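Beta-galacturonidase (PDB 6NCX) probably hydrolyses beta-linked galacturonides, as a glycoside hydrolase family 2 enzyme, and binds galacturonic acid in its active-site pocket. Local coordinates at residues A220-P225 with L264-K269; I233-R238 with D245-R250; N130-Y135 with E333-G338. One frame throughout, in Å; residues are numbered along the deposited sequence.

Contact 1: residues A220-P225 with L264-K269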
# COMPACT_ATOMS: atom_id res chain seq x y z
N ALA C 220 -24.31 -49.01 -1.99
CA ALA C 220 -23.41 -47.88 -1.81
C ALA C 220 -23.08 -47.23 -3.14
O ALA C 220 -22.79 -47.92 -4.12
CB ALA C 220 -22.13 -48.33 -1.10
N GLU C 221 -23.14 -45.90 -3.18
CA GLU C 221 -22.58 -45.13 -4.28
C GLU C 221 -21.23 -44.56 -3.85
O GLU C 221 -20.99 -44.29 -2.67
CB GLU C 221 -23.52 -43.99 -4.69
CG GLU C 221 -24.82 -44.44 -5.32
CD GLU C 221 -25.97 -43.52 -4.96
OE1 GLU C 221 -26.89 -43.99 -4.26
OE2 GLU C 221 -25.95 -42.33 -5.35
N CYS C 222 -20.35 -44.36 -4.82
CA CYS C 222 -18.98 -44.06 -4.45
C CYS C 222 -18.79 -42.55 -4.23
O CYS C 222 -19.56 -41.72 -4.70
CB CYS C 222 -18.00 -44.60 -5.49
SG CYS C 222 -17.99 -43.78 -7.10
N TRP C 223 -17.75 -42.23 -3.45
CA TRP C 223 -17.30 -40.87 -3.19
C TRP C 223 -16.16 -40.54 -4.17
O TRP C 223 -15.25 -41.36 -4.35
CB TRP C 223 -16.81 -40.75 -1.74
CG TRP C 223 -16.37 -39.36 -1.29
CD1 TRP C 223 -17.11 -38.47 -0.56
CD2 TRP C 223 -15.11 -38.72 -1.53
NE1 TRP C 223 -16.39 -37.32 -0.33
CE2 TRP C 223 -15.16 -37.45 -0.92
CE3 TRP C 223 -13.94 -39.10 -2.21
CZ2 TRP C 223 -14.09 -36.55 -0.96
CZ3 TRP C 223 -12.88 -38.21 -2.24
CH2 TRP C 223 -12.96 -36.95 -1.62
N SER C 224 -16.21 -39.36 -4.76
CA SER C 224 -15.18 -38.92 -5.69
C SER C 224 -15.20 -37.39 -5.76
O SER C 224 -16.17 -36.76 -5.32
CB SER C 224 -15.38 -39.53 -7.09
OG SER C 224 -16.44 -38.90 -7.79
N PRO C 225 -14.14 -36.77 -6.30
CA PRO C 225 -14.19 -35.32 -6.54
C PRO C 225 -15.44 -34.86 -7.26
O PRO C 225 -16.05 -33.87 -6.84
CB PRO C 225 -12.92 -35.08 -7.37
CG PRO C 225 -11.96 -36.11 -6.87
CD PRO C 225 -12.81 -37.33 -6.62
N LEU C 264 -4.18 -44.10 -7.64
CA LEU C 264 -5.46 -44.45 -8.24
C LEU C 264 -6.59 -44.16 -7.27
O LEU C 264 -6.56 -44.61 -6.12
CB LEU C 264 -5.47 -45.93 -8.66
CG LEU C 264 -4.36 -46.39 -9.61
CD1 LEU C 264 -4.36 -47.90 -9.71
CD2 LEU C 264 -4.55 -45.78 -10.98
N LEU C 265 -7.58 -43.40 -7.73
CA LEU C 265 -8.81 -43.15 -6.98
C LEU C 265 -9.95 -43.83 -7.74
O LEU C 265 -10.30 -43.41 -8.84
CB LEU C 265 -9.08 -41.65 -6.82
CG LEU C 265 -10.21 -41.17 -5.90
CD1 LEU C 265 -10.03 -39.71 -5.62
CD2 LEU C 265 -11.57 -41.36 -6.52
N ASN C 266 -10.53 -44.87 -7.13
CA ASN C 266 -11.61 -45.64 -7.74
C ASN C 266 -11.18 -46.20 -9.10
O ASN C 266 -11.97 -46.28 -10.04
CB ASN C 266 -12.89 -44.80 -7.86
CG ASN C 266 -13.53 -44.48 -6.49
OD1 ASN C 266 -13.28 -45.16 -5.49
ND2 ASN C 266 -14.38 -43.47 -6.47
N GLY C 267 -9.90 -46.57 -9.21
CA GLY C 267 -9.33 -47.11 -10.42
C GLY C 267 -8.86 -46.10 -11.44
O GLY C 267 -8.21 -46.48 -12.42
N ARG C 268 -9.17 -44.82 -11.26
CA ARG C 268 -8.73 -43.80 -12.18
C ARG C 268 -7.39 -43.22 -11.72
O ARG C 268 -7.11 -43.16 -10.52
CB ARG C 268 -9.79 -42.69 -12.31
CG ARG C 268 -11.21 -43.24 -12.57
CD ARG C 268 -12.11 -42.18 -13.16
NE ARG C 268 -11.62 -41.74 -14.47
CZ ARG C 268 -12.10 -40.71 -15.14
NH1 ARG C 268 -13.10 -40.00 -14.63
NH2 ARG C 268 -11.59 -40.37 -16.31
N LYS C 269 -6.55 -42.84 -12.69
CA LYS C 269 -5.24 -42.30 -12.36
C LYS C 269 -5.35 -40.82 -12.02
O LYS C 269 -5.76 -40.01 -12.85
CB LYS C 269 -4.25 -42.51 -13.51
CG LYS C 269 -2.89 -41.88 -13.24
CD LYS C 269 -1.85 -42.33 -14.26
CE LYS C 269 -0.65 -41.36 -14.28
NZ LYS C 269 0.27 -41.49 -13.11
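The type I' beta turn that links strand 262-265 to strand 268-276 brings Leu-265 and Asn-266 against Cys-222, Trp-223 and Pro-225 of an irregular loop. Two backbone bonds within the turn define it: Leu-265 N gives to Arg-268 O at 2.8 Å, and Arg-268 N gives back to Leu-265 O at 3.0 Å. Asn-266 and Gly-267 take the two corner positions with positive phi; at the backbone angles of Gly-267 a beta carbon would collide with the carbonyl oxygen of Asn-266, which accounts for a glycine here.

One hydrogen bond spans the contact, from Asn-266 ND2 to Trp-223 O at 3.1 Å. It is bent, with 139° at the hydrogen, and the donor sits above the carbonyl plane, 40° out of it. Because chi1 of Asn-266 (-69°) keeps CG beside the backbone N and opposite the carbonyl carbon, the amide leaves the turn toward the loop; its other end, OD1, accepts from Glu-255 N. The amide nitrogen is also flanked by sulfur, Cys-222 SG lying 3.7 Å from Asn-266 ND2.

The loop 220-225 belongs to the immunoglobulin-like beta-sandwich region and the hairpin to that of the TIM barrel, of which strand 268-276 is the first barrel strand, so the contact probably joins sandwich to barrel. Its apolar part is small. Pro-225 CD and Leu-265 CD1 meet tip to tip at 3.8 Å, while the other methyl, Leu-265 CD2, stays 4.3 Å from Trp-223 O. In all, 178 Å² is buried, both sides summed. The indole of Trp-223 reaches further, where its NE1 donates to Asp-324 O and its ring, like Leu-265, touches Leu-329 at the start of barrel strand 329-333.

Contact 2: residues I233-R238 with D245-R250; sequences ITAVLR and DDIIDR
Ile-233, Ala-235 and Leu-237 form antiparallel hydrogen-bonded pairs with Asp-249, Ile-247 and Asp-245; the axes of the two short strand segments approach to 4.6 Å, their N-to-C directions 169° apart. Among the backbone bonds, Ala-235 N to Ile-247 O is the straightest, 2.9 Å long with 173° at the hydrogen. The bonding slackens toward Asp-245, whose N reaches Leu-237 O at 3.4 Å, a weak bond. Carbon donors supplement this pattern at the non-hydrogen-bonded pairs: Asp-246 CA comes within 3.1 Å of Ala-235 O, a CA-H...O contact.

Side-chain packing is direct but modest. On one face, Ala-235 CB meets Ile-247 CG2 at 3.7 Å; this branch is the one in contact because chi1 of -172° sends CG1 opposite the backbone N, and the longer arm leads off. Leu-237 CB touches Asp-245 CB on the same face, at 4.0 Å. Over the other face Thr-234 and Ile-248 lie side by side, Thr-234 CG2 being 4.0 Å from Ile-248 CG1.

Asp-245 pairs with Arg-11 and Leu-152 N, Asp-246 with His-8 and the backbone of residues 9-11; Asp-249 OD2 accepts from Arg-250 N at 2.6 Å.

In this immunoglobulin-like beta-sandwich, strand 182-190 continues the sheet beyond 231-239, 244-251 is the last of its four strands, with Thr-7 bonded alongside, and strand 150-162 packs on the Ala-235 and Ile-247 face.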
# COMPACT_ATOMS: atom_id res chain seq x y z
N ILE C 233 -22.89 -43.03 9.34
CA ILE C 233 -22.78 -44.32 10.00
C ILE C 233 -23.09 -44.11 11.48
O ILE C 233 -22.54 -43.20 12.12
CB ILE C 233 -21.39 -44.96 9.79
CG1 ILE C 233 -21.29 -46.29 10.55
CG2 ILE C 233 -20.27 -43.99 10.19
CD1 ILE C 233 -20.05 -47.08 10.21
N THR C 234 -24.00 -44.92 12.01
CA THR C 234 -24.46 -44.79 13.38
C THR C 234 -24.19 -46.10 14.11
O THR C 234 -24.52 -47.18 13.61
CB THR C 234 -25.96 -44.47 13.43
OG1 THR C 234 -26.25 -43.35 12.59
CG2 THR C 234 -26.40 -44.16 14.85
N ALA C 235 -23.57 -46.01 15.28
CA ALA C 235 -23.39 -47.16 16.15
C ALA C 235 -24.11 -46.86 17.46
O ALA C 235 -23.93 -45.78 18.03
CB ALA C 235 -21.90 -47.45 16.38
N VAL C 236 -24.94 -47.80 17.90
CA VAL C 236 -25.76 -47.66 19.10
C VAL C 236 -25.37 -48.75 20.08
O VAL C 236 -25.45 -49.94 19.74
CB VAL C 236 -27.27 -47.75 18.81
CG1 VAL C 236 -28.05 -47.66 20.13
CG2 VAL C 236 -27.70 -46.68 17.79
N LEU C 237 -24.94 -48.35 21.28
CA LEU C 237 -24.74 -49.28 22.38
C LEU C 237 -26.09 -49.58 23.04
O LEU C 237 -26.73 -48.66 23.56
CB LEU C 237 -23.76 -48.69 23.39
CG LEU C 237 -23.35 -49.53 24.59
CD1 LEU C 237 -22.64 -50.80 24.16
CD2 LEU C 237 -22.42 -48.70 25.47
N ARG C 238 -26.53 -50.84 22.98
CA ARG C 238 -27.75 -51.27 23.67
C ARG C 238 -27.38 -52.19 24.83
O ARG C 238 -26.64 -53.16 24.66
CB ARG C 238 -28.70 -51.97 22.70
CG ARG C 238 -29.24 -51.00 21.67
CD ARG C 238 -30.03 -51.68 20.59
NE ARG C 238 -31.26 -52.29 21.11
CZ ARG C 238 -32.41 -51.64 21.27
NH1 ARG C 238 -32.50 -50.35 20.98
NH2 ARG C 238 -33.47 -52.28 21.73
N ASP C 245 -26.14 -45.44 24.43
CA ASP C 245 -25.15 -44.52 23.90
C ASP C 245 -25.19 -44.59 22.38
O ASP C 245 -25.81 -45.47 21.79
CB ASP C 245 -23.76 -44.85 24.46
CG ASP C 245 -22.74 -43.81 24.09
OD1 ASP C 245 -22.99 -42.62 24.40
OD2 ASP C 245 -21.71 -44.19 23.49
N ASP C 246 -24.52 -43.63 21.74
CA ASP C 246 -24.37 -43.69 20.29
C ASP C 246 -23.11 -42.96 19.88
O ASP C 246 -22.50 -42.22 20.66
CB ASP C 246 -25.58 -43.09 19.56
CG ASP C 246 -25.68 -41.57 19.72
OD1 ASP C 246 -25.15 -41.01 20.70
OD2 ASP C 246 -26.33 -40.94 18.85
N ILE C 247 -22.71 -43.21 18.64
CA ILE C 247 -21.65 -42.47 17.99
C ILE C 247 -22.04 -42.40 16.52
O ILE C 247 -22.47 -43.40 15.94
CB ILE C 247 -20.25 -43.11 18.21
CG1 ILE C 247 -19.13 -42.22 17.68
CG2 ILE C 247 -20.14 -44.44 17.51
CD1 ILE C 247 -19.15 -40.83 18.23
N ILE C 248 -21.99 -41.19 15.96
CA ILE C 248 -22.33 -40.95 14.56
C ILE C 248 -21.13 -40.30 13.88
O ILE C 248 -20.57 -39.33 14.39
CB ILE C 248 -23.59 -40.06 14.43
CG1 ILE C 248 -24.70 -40.54 15.36
CG2 ILE C 248 -24.09 -40.04 12.99
CD1 ILE C 248 -25.92 -39.60 15.38
N ASP C 249 -20.76 -40.84 12.72
CA ASP C 249 -19.72 -40.26 11.87
C ASP C 249 -20.22 -40.32 10.42
O ASP C 249 -21.37 -40.69 10.15
CB ASP C 249 -18.39 -40.98 12.08
CG ASP C 249 -17.18 -40.10 11.73
OD1 ASP C 249 -16.09 -40.33 12.30
OD2 ASP C 249 -17.32 -39.17 10.90
N ARG C 250 -19.35 -39.95 9.48
CA ARG C 250 -19.68 -39.98 8.05
C ARG C 250 -18.58 -40.68 7.28
O ARG C 250 -17.39 -40.56 7.62
CB ARG C 250 -19.87 -38.57 7.45
CG ARG C 250 -21.10 -37.83 7.93
CD ARG C 250 -21.42 -36.61 7.07
NE ARG C 250 -20.23 -35.79 6.87
CZ ARG C 250 -20.25 -34.54 6.42
NH1 ARG C 250 -21.40 -33.95 6.13
NH2 ARG C 250 -19.11 -33.88 6.27

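Contact 3: residues N130-Y135 with E333-G338; sequences NDYQSY and ENHARG. With ADA (alpha-D-galactopyranuronic acid), chain I.
The side chains of Tyr-132 and Arg-337 run antiparallel alongside one another, with Tyr-132 CE1 3.8 Å from Arg-337 CB, and Asn-130 crosses the arginine chain beside them. The amide of Asn-130 bonds to the backbone: ND2 donates to Arg-337 O at 3.0 Å, nearly straight and with the acceptor in the amide plane. Its OD1 accepts from Asp-131 N, which probably fixes the amide's orientation.

Arg-337 leaves the chain with CG opposite its backbone N (chi1 -177°), then bends at chi2 (-146°). This carries the guanidinium to the galacturonic acid, whose O3 lies at the edge of the group and receives NE at 2.7 Å. NE and NH2 also bond to O4 of the sugar, though O4 is less surely placed, being too near Asp-131 in the model. Asp-131 CB covers one face of the guanidinium, 3.7 Å from Arg-337 NE, and its carboxylate is held by Arg-525 and Asn-530.

The imidazole of His-335, extended away from its own backbone N (chi1 177°), brings NE2 to Tyr-132 OH at 2.4 Å, a hydrogen bond modelled so short that its exact length is doubtful. The same hydroxyl meets a water at 2.7 Å, which weakly accepts from Arg-337 N; His-335 ND1 is paired with Asn-93 OD1.

Asp-131 and Arg-337 belong to the observed sugar site. The arginine's NE serves hydroxyl O3, its bonds to O4 being less certain, while Asn-130, Tyr-132 and His-335 probably form a second shell that helps to hold the loop bearing Arg-337.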
# COMPACT_ATOMS: atom_id res chain seq x y z
N ASN C 130 9.84 -21.32 14.44
CA ASN C 130 9.73 -21.94 13.13
C ASN C 130 9.05 -20.98 12.16
O ASN C 130 8.59 -19.90 12.55
CB ASN C 130 8.97 -23.27 13.21
CG ASN C 130 9.55 -24.33 12.27
OD1 ASN C 130 10.26 -24.00 11.33
ND2 ASN C 130 9.25 -25.59 12.53
N ASP C 131 8.98 -21.42 10.89
CA ASP C 131 8.45 -20.66 9.76
C ASP C 131 6.92 -20.73 9.72
O ASP C 131 6.29 -20.78 8.66
CB ASP C 131 9.07 -21.18 8.47
CG ASP C 131 8.84 -20.27 7.30
OD1 ASP C 131 8.76 -20.77 6.17
OD2 ASP C 131 8.75 -19.04 7.51
N TYR C 132 6.33 -20.74 10.91
CA TYR C 132 4.90 -20.65 11.16
C TYR C 132 4.76 -20.39 12.65
O TYR C 132 5.61 -20.80 13.45
CB TYR C 132 4.14 -21.93 10.72
CG TYR C 132 4.52 -23.19 11.47
CD1 TYR C 132 5.64 -23.94 11.10
CD2 TYR C 132 3.77 -23.62 12.57
CE1 TYR C 132 5.99 -25.11 11.81
CE2 TYR C 132 4.13 -24.77 13.29
CZ TYR C 132 5.23 -25.50 12.90
OH TYR C 132 5.58 -26.64 13.59
N GLN C 133 3.71 -19.66 13.02
CA GLN C 133 3.53 -19.25 14.40
C GLN C 133 2.98 -20.40 15.23
O GLN C 133 2.17 -21.20 14.75
CB GLN C 133 2.58 -18.05 14.45
CG GLN C 133 2.17 -17.61 15.85
CD GLN C 133 3.28 -16.93 16.62
OE1 GLN C 133 4.29 -17.54 16.96
NE2 GLN C 133 3.11 -15.65 16.88
N SER C 134 3.44 -20.50 16.46
CA SER C 134 2.80 -21.38 17.46
C SER C 134 1.91 -20.48 18.30
O SER C 134 2.39 -19.73 19.15
CB SER C 134 3.83 -22.11 18.32
OG SER C 134 4.48 -23.18 17.62
N TYR C 135 0.61 -20.52 18.04
CA TYR C 135 -0.28 -19.62 18.76
C TYR C 135 -0.51 -20.13 20.17
O TYR C 135 0.00 -21.18 20.58
CB TYR C 135 -1.62 -19.46 18.04
CG TYR C 135 -1.54 -18.67 16.77
CD1 TYR C 135 -1.38 -19.31 15.53
CD2 TYR C 135 -1.62 -17.27 16.79
CE1 TYR C 135 -1.30 -18.60 14.35
CE2 TYR C 135 -1.54 -16.54 15.62
CZ TYR C 135 -1.39 -17.21 14.40
OH TYR C 135 -1.32 -16.50 13.24
N GLU C 333 -0.85 -34.60 7.53
CA GLU C 333 0.45 -35.01 8.04
C GLU C 333 0.56 -34.70 9.54
O GLU C 333 -0.17 -33.87 10.09
CB GLU C 333 1.60 -34.35 7.25
CG GLU C 333 1.66 -32.82 7.24
CD GLU C 333 2.82 -32.29 6.37
OE1 GLU C 333 3.45 -31.27 6.76
OE2 GLU C 333 3.10 -32.88 5.30
N ASN C 334 1.49 -35.41 10.20
CA ASN C 334 1.73 -35.12 11.60
C ASN C 334 2.44 -33.76 11.73
O ASN C 334 2.85 -33.14 10.74
CB ASN C 334 2.49 -36.28 12.28
CG ASN C 334 4.00 -36.37 11.90
OD1 ASN C 334 4.45 -35.87 10.87
ND2 ASN C 334 4.76 -37.06 12.75
N HIS C 335 2.53 -33.27 12.96
CA HIS C 335 3.06 -31.93 13.22
C HIS C 335 4.57 -31.99 13.30
O HIS C 335 5.13 -32.46 14.29
CB HIS C 335 2.50 -31.35 14.51
CG HIS C 335 3.08 -30.01 14.84
ND1 HIS C 335 3.21 -29.54 16.12
CD2 HIS C 335 3.58 -29.04 14.03
CE1 HIS C 335 3.77 -28.34 16.10
NE2 HIS C 335 4.00 -28.01 14.84
N ALA C 336 5.23 -31.48 12.26
CA ALA C 336 6.69 -31.37 12.21
C ALA C 336 7.09 -30.66 10.92
O ALA C 336 6.53 -30.94 9.85
CB ALA C 336 7.36 -32.76 12.28
N ARG C 337 8.06 -29.74 11.03
CA ARG C 337 8.58 -28.99 9.89
C ARG C 337 10.06 -28.71 10.11
O ARG C 337 10.41 -27.97 11.04
CB ARG C 337 7.85 -27.65 9.70
CG ARG C 337 8.34 -26.89 8.47
CD ARG C 337 8.32 -25.39 8.67
NE ARG C 337 9.21 -24.75 7.72
CZ ARG C 337 10.55 -24.72 7.85
NH1 ARG C 337 11.13 -25.29 8.90
NH2 ARG C 337 11.30 -24.14 6.93
N GLY C 338 10.91 -29.26 9.25
CA GLY C 338 12.30 -28.84 9.22
C GLY C 338 13.09 -29.10 10.48
O GLY C 338 14.06 -28.39 10.75
C1 ADA I . 10.06 -25.52 3.24
C2 ADA I . 9.02 -25.74 4.37
C3 ADA I . 7.94 -24.73 4.46
C4 ADA I . 8.37 -23.34 4.13
C5 ADA I . 9.21 -23.29 2.85
C6 ADA I . 9.72 -21.89 2.50
O1 ADA I . 9.62 -26.05 2.01
O2 ADA I . 8.49 -27.03 4.25
O3 ADA I . 7.37 -24.76 5.75
O4 ADA I . 9.13 -22.80 5.18
O5 ADA I . 10.39 -24.13 3.02
O6B ADA I . 8.95 -20.90 2.42
O6A ADA I . 10.95 -21.76 2.30
O HOH W 1 7.85 -28.10 13.59

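Contact 3 is the one at the ligand: Asp-131 and Arg-337 touch the galacturonic acid, and the site is completed by His-312, Asn-377, Tyr-434, Glu-465, Arg-525, Asn-530 and Lys-532. Contacts 1 and 2 lie away from it, their centres about 32 and 34 Å from that of contact 3 (nearest atoms about 15 and 17 Å). Between contacts 1 and 2 the centres are about 26 Å and the nearest atoms about 8 Å apart, without touching. Strand 329-333 connects two of the contacts: its start meets residues of contact 1, and its end runs into segment 333-338. Along the chain the contacts are nested, 2 within 1 and 1 within 3.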